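Local coordinates for protein nisin leader peptide-processing serine protease NisP (Lactococcus lactis subsp. lactis, PDB 4MZD) that probably cleaves the leader peptide from the lantibiotic nisin as a subtilisin-like serine endopeptidase of the cell wall, at residues E134-M145 against I172-L180; D284-D292 against N352-L363. One frame throughout, in Å; residues are numbered along the deposited sequence.

Interaction 1: residues E134-M145 against I172-L180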
loop_
_atom_site.group_PDB
_atom_site.type_symbol
_atom_site.label_atom_id
_atom_site.label_comp_id
_atom_site.label_asym_id
_atom_site.label_seq_id
_atom_site.Cartn_x
_atom_site.Cartn_y
_atom_site.Cartn_z
ATOM N N GLU A 134 -18.461 11.446 10.107
ATOM C CA GLU A 134 -17.823 11.933 8.884
ATOM C C GLU A 134 -18.593 13.106 8.290
ATOM O O GLU A 134 -19.779 12.986 7.964
ATOM C CB GLU A 134 -17.686 10.808 7.860
ATOM C CG GLU A 134 -16.680 9.764 8.267
ATOM C CD GLU A 134 -15.272 10.317 8.328
ATOM O OE1 GLU A 134 -14.961 11.246 7.554
ATOM O OE2 GLU A 134 -14.485 9.835 9.162
ATOM N N THR A 135 -17.900 14.231 8.131
ATOM C CA THR A 135 -18.535 15.489 7.752
ATOM C C THR A 135 -18.531 15.770 6.249
ATOM O O THR A 135 -19.325 16.577 5.767
ATOM C CB THR A 135 -17.834 16.675 8.436
ATOM O OG1 THR A 135 -16.484 16.748 7.968
ATOM C CG2 THR A 135 -17.831 16.500 9.949
ATOM N N GLY A 136 -17.636 15.123 5.509
ATOM C CA GLY A 136 -17.449 15.454 4.108
ATOM C C GLY A 136 -16.596 16.696 3.884
ATOM O O GLY A 136 -16.406 17.129 2.750
ATOM N N ASN A 137 -16.074 17.274 4.958
ATOM C CA ASN A 137 -15.221 18.452 4.835
ATOM C C ASN A 137 -13.963 18.095 4.044
ATOM O O ASN A 137 -13.206 17.231 4.459
ATOM C CB ASN A 137 -14.848 18.962 6.223
ATOM C CG ASN A 137 -14.087 20.274 6.184
ATOM O OD1 ASN A 137 -13.266 20.510 5.301
ATOM N ND2 ASN A 137 -14.359 21.137 7.148
ATOM N N PRO A 138 -13.728 18.756 2.898
ATOM C CA PRO A 138 -12.606 18.337 2.049
ATOM C C PRO A 138 -11.231 18.564 2.666
ATOM O O PRO A 138 -10.256 18.034 2.142
ATOM C CB PRO A 138 -12.769 19.205 0.797
ATOM C CG PRO A 138 -13.556 20.375 1.248
ATOM C CD PRO A 138 -14.511 19.833 2.269
ATOM N N SER A 139 -11.152 19.335 3.747
ATOM C CA SER A 139 -9.869 19.621 4.381
ATOM C C SER A 139 -9.561 18.736 5.585
ATOM O O SER A 139 -8.502 18.886 6.201
ATOM C CB SER A 139 -9.797 21.090 4.801
ATOM O OG SER A 139 -9.957 21.936 3.683
ATOM N N ASP A 140 -10.471 17.823 5.917
ATOM C CA ASP A 140 -10.323 16.979 7.103
ATOM C C ASP A 140 -9.600 15.688 6.750
ATOM O O ASP A 140 -10.222 14.724 6.299
ATOM C CB ASP A 140 -11.701 16.665 7.689
ATOM C CG ASP A 140 -11.629 15.838 8.961
ATOM O OD1 ASP A 140 -10.528 15.369 9.322
ATOM O OD2 ASP A 140 -12.689 15.644 9.595
ATOM N N ILE A 141 -8.283 15.684 6.950
ATOM C CA ILE A 141 -7.470 14.517 6.626
ATOM C C ILE A 141 -6.895 13.831 7.865
ATOM O O ILE A 141 -5.975 13.024 7.772
ATOM C CB ILE A 141 -6.378 14.841 5.571
ATOM C CG1 ILE A 141 -5.572 16.086 5.958
ATOM C CG2 ILE A 141 -7.020 15.036 4.195
ATOM C CD1 ILE A 141 -4.678 15.905 7.166
ATOM N N VAL A 142 -7.470 14.136 9.022
ATOM C CA VAL A 142 -7.033 13.526 10.272
ATOM C C VAL A 142 -7.262 12.010 10.250
ATOM O O VAL A 142 -8.308 11.536 9.808
ATOM C CB VAL A 142 -7.766 14.170 11.466
ATOM C CG1 VAL A 142 -7.477 13.421 12.755
ATOM C CG2 VAL A 142 -7.382 15.647 11.583
ATOM N N ASP A 143 -6.278 11.264 10.734
ATOM C CA ASP A 143 -6.320 9.808 10.729
ATOM C C ASP A 143 -7.031 9.305 11.980
ATOM O O ASP A 143 -6.486 9.377 13.087
ATOM C CB ASP A 143 -4.888 9.276 10.674
ATOM C CG ASP A 143 -4.812 7.769 10.629
ATOM O OD1 ASP A 143 -5.858 7.099 10.458
ATOM O OD2 ASP A 143 -3.684 7.253 10.751
ATOM N N LYS A 144 -8.246 8.792 11.797
ATOM C CA LYS A 144 -9.040 8.260 12.903
ATOM C C LYS A 144 -8.713 6.793 13.202
ATOM O O LYS A 144 -9.123 6.259 14.230
ATOM C CB LYS A 144 -10.536 8.372 12.583
ATOM C CG LYS A 144 -11.069 9.783 12.363
ATOM C CD LYS A 144 -12.579 9.730 12.110
ATOM C CE LYS A 144 -13.225 11.114 12.057
ATOM N NZ LYS A 144 -13.254 11.709 10.686
ATOM N N MET A 145 -8.004 6.140 12.288
ATOM C CA MET A 145 -7.772 4.698 12.348
ATOM C C MET A 145 -6.380 4.345 12.858
ATOM O O MET A 145 -6.222 3.511 13.754
ATOM C CB MET A 145 -7.969 4.080 10.958
ATOM C CG MET A 145 -9.412 4.026 10.478
ATOM S SD MET A 145 -9.649 3.242 8.846
ATOM C CE MET A 145 -8.288 2.099 8.836
ATOM N N ILE A 172 -1.505 13.955 1.263
ATOM C CA ILE A 172 -2.427 13.061 1.953
ATOM C C ILE A 172 -3.834 13.108 1.377
ATOM O O ILE A 172 -4.460 14.166 1.333
ATOM C CB ILE A 172 -2.497 13.442 3.446
ATOM C CG1 ILE A 172 -1.088 13.520 4.043
ATOM C CG2 ILE A 172 -3.410 12.501 4.210
ATOM C CD1 ILE A 172 -0.314 12.243 3.950
ATOM N N TYR A 173 -4.333 11.937 0.976
ATOM C CA TYR A 173 -5.654 11.804 0.367
ATOM C C TYR A 173 -6.442 10.786 1.176
ATOM O O TYR A 173 -6.136 9.594 1.160
ATOM C CB TYR A 173 -5.522 11.423 -1.121
ATOM C CG TYR A 173 -4.672 12.456 -1.811
ATOM C CD1 TYR A 173 -5.220 13.661 -2.229
ATOM C CD2 TYR A 173 -3.303 12.280 -1.950
ATOM C CE1 TYR A 173 -4.431 14.650 -2.788
ATOM C CE2 TYR A 173 -2.504 13.266 -2.511
ATOM C CZ TYR A 173 -3.073 14.443 -2.931
ATOM O OH TYR A 173 -2.274 15.420 -3.479
ATOM N N ARG A 174 -7.430 11.268 1.926
ATOM C CA ARG A 174 -8.142 10.410 2.861
ATOM C C ARG A 174 -9.353 9.759 2.208
ATOM O O ARG A 174 -10.239 10.449 1.696
ATOM C CB ARG A 174 -8.572 11.194 4.102
ATOM C CG ARG A 174 -9.205 10.313 5.166
ATOM C CD ARG A 174 -9.295 10.952 6.538
ATOM N NE ARG A 174 -10.346 11.955 6.655
ATOM C CZ ARG A 174 -11.610 11.709 7.001
ATOM N NH1 ARG A 174 -12.465 12.717 7.104
ATOM N NH2 ARG A 174 -12.020 10.479 7.264
ATOM N N VAL A 175 -9.379 8.426 2.247
ATOM C CA VAL A 175 -10.479 7.648 1.684
ATOM C C VAL A 175 -11.095 6.675 2.690
ATOM O O VAL A 175 -11.963 5.883 2.331
ATOM C CB VAL A 175 -10.073 6.891 0.393
ATOM C CG1 VAL A 175 -9.639 7.871 -0.688
ATOM C CG2 VAL A 175 -8.991 5.858 0.678
ATOM N N PHE A 176 -10.659 6.733 3.944
ATOM C CA PHE A 176 -11.291 5.960 5.010
ATOM C C PHE A 176 -11.641 6.881 6.158
ATOM O O PHE A 176 -10.893 7.815 6.469
ATOM C CB PHE A 176 -10.364 4.884 5.583
ATOM C CG PHE A 176 -10.062 3.758 4.638
ATOM C CD1 PHE A 176 -10.847 2.612 4.619
ATOM C CD2 PHE A 176 -8.981 3.837 3.777
ATOM C CE1 PHE A 176 -10.557 1.570 3.761
ATOM C CE2 PHE A 176 -8.694 2.810 2.905
ATOM C CZ PHE A 176 -9.480 1.669 2.900
ATOM N N GLY A 177 -12.766 6.577 6.799
ATOM C CA GLY A 177 -13.111 7.133 8.090
ATOM C C GLY A 177 -12.597 6.176 9.146
ATOM O O GLY A 177 -11.422 6.199 9.499
ATOM N N GLU A 178 -13.471 5.299 9.631
ATOM C CA GLU A 178 -13.056 4.305 10.610
ATOM C C GLU A 178 -13.251 2.868 10.148
ATOM O O GLU A 178 -12.884 1.937 10.868
ATOM C CB GLU A 178 -13.763 4.534 11.942
ATOM C CG GLU A 178 -13.336 5.803 12.622
ATOM C CD GLU A 178 -14.019 5.979 13.948
ATOM O OE1 GLU A 178 -15.257 6.148 13.960
ATOM O OE2 GLU A 178 -13.324 5.926 14.983
ATOM N N ASN A 179 -13.820 2.668 8.966
ATOM C CA ASN A 179 -14.021 1.292 8.526
ATOM C C ASN A 179 -13.688 1.026 7.064
ATOM O O ASN A 179 -12.524 0.835 6.725
ATOM C CB ASN A 179 -15.409 0.751 8.919
ATOM C CG ASN A 179 -16.550 1.432 8.176
ATOM O OD1 ASN A 179 -16.627 2.657 8.123
ATOM N ND2 ASN A 179 -17.444 0.630 7.593
ATOM N N LEU A 180 -14.702 0.993 6.204
ATOM C CA LEU A 180 -14.503 0.621 4.808
ATOM C C LEU A 180 -14.529 1.835 3.875
ATOM O O LEU A 180 -14.884 2.950 4.273
ATOM C CB LEU A 180 -15.536 -0.427 4.396
ATOM C CG LEU A 180 -15.458 -1.729 5.201
ATOM C CD1 LEU A 180 -16.701 -2.575 4.990
ATOM C CD2 LEU A 180 -14.196 -2.507 4.838
HETATM O O HOH W 1 -9.385 8.075 9.382
HETATM O O HOH W 2 -11.085 3.976 14.607
#
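Two nitrogens of Arg174 converge on one backbone oxygen: NE reaches Asp140 O at 2.8 Å and NH1 reaches the same atom at 3.1 Å, both from the same face of the peptide plane. The NE bond is the straighter, with an N-H...O angle of 161°. The CG of Arg174 lies trans to its backbone nitrogen (chi1 -175°), and a bend at chi3 brings the guanidinium round to the loop 134-145. There OE1 of Glu134 takes Arg174 NH1 on its syn lone pair at 2.9 Å, and NH2 as well. NH2 also bonds Phe176 O, which ties the arginine back to its own segment. Lys144 NZ binds Glu134 OE2 at 2.7 Å from above the carboxylate plane, so a carboxylate shared by two cations probably stays ionised. A water joins Lys144 N to Gly177 O. Farther on, Met145 SD touches Phe176 CB at 3.7 Å and sits obliquely beside the ring, a Met-aromatic contact. The network thus pins the irregular loop between strand 117-120 and helix 147-156 to the end of strand 169-174, where Arg174 touches Asn120 of strand 117-120, and Met145 and Phe176 both touch Val487 of strand 486-487.

Interaction 2: residues D284-D292 against N352-L363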
loop_
_atom_site.group_PDB
_atom_site.type_symbol
_atom_site.label_atom_id
_atom_site.label_comp_id
_atom_site.label_asym_id
_atom_site.label_seq_id
_atom_site.Cartn_x
_atom_site.Cartn_y
_atom_site.Cartn_z
ATOM N N ASP A 284 -0.401 -1.244 -15.693
ATOM C CA ASP A 284 0.485 -0.116 -15.430
ATOM C C ASP A 284 0.750 0.121 -13.946
ATOM O O ASP A 284 1.624 0.906 -13.587
ATOM C CB ASP A 284 -0.044 1.145 -16.105
ATOM C CG ASP A 284 0.001 1.046 -17.620
ATOM O OD1 ASP A 284 0.855 0.296 -18.144
ATOM O OD2 ASP A 284 -0.818 1.704 -18.285
ATOM N N VAL A 285 -0.003 -0.564 -13.092
ATOM C CA VAL A 285 0.170 -0.464 -11.649
ATOM C C VAL A 285 1.291 -1.393 -11.193
ATOM O O VAL A 285 1.464 -2.482 -11.736
ATOM C CB VAL A 285 -1.162 -0.802 -10.929
ATOM C CG1 VAL A 285 -0.987 -0.910 -9.419
ATOM C CG2 VAL A 285 -2.220 0.233 -11.274
ATOM N N ILE A 286 2.055 -0.958 -10.199
ATOM C CA ILE A 286 3.026 -1.826 -9.541
ATOM C C ILE A 286 2.338 -2.519 -8.374
ATOM O O ILE A 286 1.969 -1.877 -7.395
ATOM C CB ILE A 286 4.246 -1.024 -9.065
ATOM C CG1 ILE A 286 4.943 -0.401 -10.277
ATOM C CG2 ILE A 286 5.198 -1.906 -8.266
ATOM C CD1 ILE A 286 6.066 0.516 -9.947
ATOM N N ALA A 287 2.137 -3.827 -8.510
ATOM C CA ALA A 287 1.519 -4.639 -7.464
ATOM C C ALA A 287 2.580 -5.093 -6.479
ATOM O O ALA A 287 3.642 -5.577 -6.883
ATOM C CB ALA A 287 0.818 -5.848 -8.071
ATOM N N VAL A 288 2.286 -4.944 -5.189
ATOM C CA VAL A 288 3.260 -5.254 -4.151
ATOM C C VAL A 288 2.702 -6.286 -3.179
ATOM O O VAL A 288 1.646 -6.089 -2.572
ATOM C CB VAL A 288 3.674 -3.997 -3.360
ATOM C CG1 VAL A 288 4.755 -4.359 -2.360
ATOM C CG2 VAL A 288 4.138 -2.890 -4.313
ATOM N N GLY A 289 3.424 -7.393 -3.035
ATOM C CA GLY A 289 3.096 -8.392 -2.036
ATOM C C GLY A 289 4.098 -8.373 -0.901
ATOM O O GLY A 289 5.030 -7.553 -0.875
ATOM N N GLY A 290 3.913 -9.292 0.041
ATOM C CA GLY A 290 4.666 -9.269 1.276
ATOM C C GLY A 290 5.592 -10.445 1.471
ATOM O O GLY A 290 5.260 -11.578 1.112
ATOM N N ILE A 291 6.767 -10.162 2.034
ATOM C CA ILE A 291 7.653 -11.199 2.543
ATOM C C ILE A 291 7.860 -11.041 4.045
ATOM O O ILE A 291 7.652 -9.962 4.621
ATOM C CB ILE A 291 9.030 -11.232 1.817
ATOM C CG1 ILE A 291 9.684 -9.847 1.809
ATOM C CG2 ILE A 291 8.891 -11.798 0.410
ATOM C CD1 ILE A 291 11.144 -9.862 1.426
ATOM N N ASP A 292 8.265 -12.133 4.679
ATOM C CA ASP A 292 8.661 -12.093 6.072
ATOM C C ASP A 292 10.173 -11.907 6.189
ATOM O O ASP A 292 10.868 -11.713 5.189
ATOM C CB ASP A 292 8.146 -13.315 6.848
ATOM C CG ASP A 292 8.719 -14.629 6.355
ATOM O OD1 ASP A 292 9.804 -14.639 5.724
ATOM O OD2 ASP A 292 8.082 -15.670 6.630
ATOM N N ASN A 352 0.384 -6.361 3.719
ATOM C CA ASN A 352 0.962 -5.838 2.490
ATOM C C ASN A 352 0.852 -4.324 2.374
ATOM O O ASN A 352 1.576 -3.704 1.592
ATOM C CB ASN A 352 0.341 -6.522 1.279
ATOM C CG ASN A 352 0.769 -7.969 1.165
ATOM O OD1 ASN A 352 1.701 -8.404 1.850
ATOM N ND2 ASN A 352 0.104 -8.722 0.298
ATOM N N SER A 353 -0.045 -3.725 3.150
ATOM C CA SER A 353 -0.096 -2.268 3.229
ATOM C C SER A 353 1.208 -1.632 3.694
ATOM O O SER A 353 1.374 -0.431 3.515
ATOM C CB SER A 353 -1.200 -1.811 4.165
ATOM O OG SER A 353 -0.999 -2.329 5.456
ATOM N N PHE A 354 2.099 -2.412 4.303
ATOM C CA PHE A 354 3.356 -1.892 4.820
ATOM C C PHE A 354 4.555 -2.267 3.963
ATOM O O PHE A 354 5.641 -1.711 4.141
ATOM C CB PHE A 354 3.512 -2.284 6.286
ATOM C CG PHE A 354 2.328 -1.889 7.094
ATOM C CD1 PHE A 354 2.026 -0.542 7.269
ATOM C CD2 PHE A 354 1.456 -2.836 7.596
ATOM C CE1 PHE A 354 0.898 -0.157 7.953
ATOM C CE2 PHE A 354 0.321 -2.450 8.298
ATOM C CZ PHE A 354 0.047 -1.103 8.476
ATOM N N ALA A 355 4.347 -3.195 3.026
ATOM C CA ALA A 355 5.316 -3.480 1.969
ATOM C C ALA A 355 5.202 -2.434 0.861
ATOM O O ALA A 355 6.201 -1.924 0.356
ATOM C CB ALA A 355 5.074 -4.876 1.406
ATOM N N THR A 356 3.963 -2.121 0.496
ATOM C CA THR A 356 3.644 -1.177 -0.568
ATOM C C THR A 356 4.364 0.176 -0.436
ATOM O O THR A 356 5.009 0.619 -1.380
ATOM C CB THR A 356 2.110 -1.052 -0.680
ATOM O OG1 THR A 356 1.569 -2.356 -0.916
ATOM C CG2 THR A 356 1.697 -0.161 -1.830
ATOM N N PRO A 357 4.302 0.823 0.744
ATOM C CA PRO A 357 4.973 2.122 0.892
ATOM C C PRO A 357 6.490 2.039 0.800
ATOM O O PRO A 357 7.124 3.045 0.458
ATOM C CB PRO A 357 4.542 2.589 2.292
ATOM C CG PRO A 357 4.082 1.337 2.990
ATOM C CD PRO A 357 3.434 0.542 1.896
ATOM N N LYS A 358 7.075 0.894 1.130
ATOM C CA LYS A 358 8.514 0.739 0.953
ATOM C C LYS A 358 8.851 0.865 -0.531
ATOM O O LYS A 358 9.806 1.535 -0.917
ATOM C CB LYS A 358 9.003 -0.602 1.500
ATOM C CG LYS A 358 8.854 -0.766 3.004
ATOM C CD LYS A 358 9.475 -2.097 3.436
ATOM C CE LYS A 358 9.623 -2.262 4.943
ATOM N NZ LYS A 358 8.352 -2.578 5.644
ATOM N N VAL A 359 8.047 0.222 -1.375
ATOM C CA VAL A 359 8.228 0.325 -2.811
ATOM C C VAL A 359 7.928 1.747 -3.303
ATOM O O VAL A 359 8.684 2.300 -4.106
ATOM C CB VAL A 359 7.375 -0.731 -3.540
ATOM C CG1 VAL A 359 7.500 -0.573 -5.049
ATOM C CG2 VAL A 359 7.808 -2.131 -3.107
ATOM N N SER A 360 6.842 2.350 -2.826
ATOM C CA SER A 360 6.509 3.712 -3.256
ATOM C C SER A 360 7.622 4.707 -2.953
ATOM O O SER A 360 7.996 5.516 -3.800
ATOM C CB SER A 360 5.228 4.196 -2.587
ATOM O OG SER A 360 4.133 3.442 -3.048
ATOM N N GLY A 361 8.141 4.666 -1.730
ATOM C CA GLY A 361 9.204 5.581 -1.364
ATOM C C GLY A 361 10.464 5.348 -2.179
ATOM O O GLY A 361 11.136 6.296 -2.581
ATOM N N ALA A 362 10.807 4.082 -2.401
ATOM C CA ALA A 362 11.981 3.743 -3.195
ATOM C C ALA A 362 11.837 4.258 -4.625
ATOM O O ALA A 362 12.782 4.808 -5.200
ATOM C CB ALA A 362 12.197 2.246 -3.184
ATOM N N LEU A 363 10.657 4.070 -5.209
ATOM C CA LEU A 363 10.403 4.571 -6.554
ATOM C C LEU A 363 10.518 6.080 -6.615
ATOM O O LEU A 363 11.039 6.621 -7.588
ATOM C CB LEU A 363 9.022 4.146 -7.030
ATOM C CG LEU A 363 8.883 2.706 -7.494
ATOM C CD1 LEU A 363 7.409 2.402 -7.649
ATOM C CD2 LEU A 363 9.636 2.486 -8.804
#
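Strand 286-291 and helix 356-363 run at 132° to each other with their axes 8.6 Å apart at closest approach, and the CA atoms pair Val288 with Thr356 and Gly290 with Asn352. This is helix-on-sheet packing of the subtilisin-like alpha/beta fold, in which the helix that follows the predicted nucleophile Ser353 lies against the central parallel strands. Val288 is the hub on the strand side. The CG1 of Val288 stands opposite its backbone nitrogen (chi1 -176°) and reaches Ala355 CB at 3.8 Å, while both methyls meet Val359 CG2, the two valines tip to tip. The CB of Val288 rests 3.6 Å from Thr356 OG1. That hydroxyl is itself engaged: Thr356 OG1 donates to Asn352 O at 2.8 Å from one face of the peptide plane while Thr356 N bonds the same oxygen from the other; the pair secures the turn leading into the helix. Nearer the start of the strand, Ile286 sets CG2 against Val359 CG1 and meets Leu363 end to end. Toward its close the strand carries Gly289 and Gly290. Ala355 CB lies 3.5 Å from Gly289 O, and the Asn352 amide lies against the backbone of Gly290. The ND2 of Asn352 is bound elsewhere, by Ser301 OG and Leu246 O, which fixes the amide beside the two glycines. Asn352 OD1 comes within 3.0 Å of Gly290 N, but at an angle too poor for a hydrogen bond.

Both segments of interaction 1 precede those of interaction 2 in the sequence, and all four belong to the subtilase domain. The two contacts have centres 22 Å apart and nearest atoms about 9 Å apart, yet each draws on a strand of one mixed sheet: 169-174 in the first, 286-291 in the second. Interaction 1 is partly buried and polar, toward the periphery; interaction 2 is buried and largely apolar, its centre about 6 Å from the centre of the chain. Between them they border the predicted charge relay: Met145 and Phe176 lie near His147 and Asp100, while segment 352-363 carries Ser353. Different kinds of packing on one sheet thus frame the components of the predicted active site.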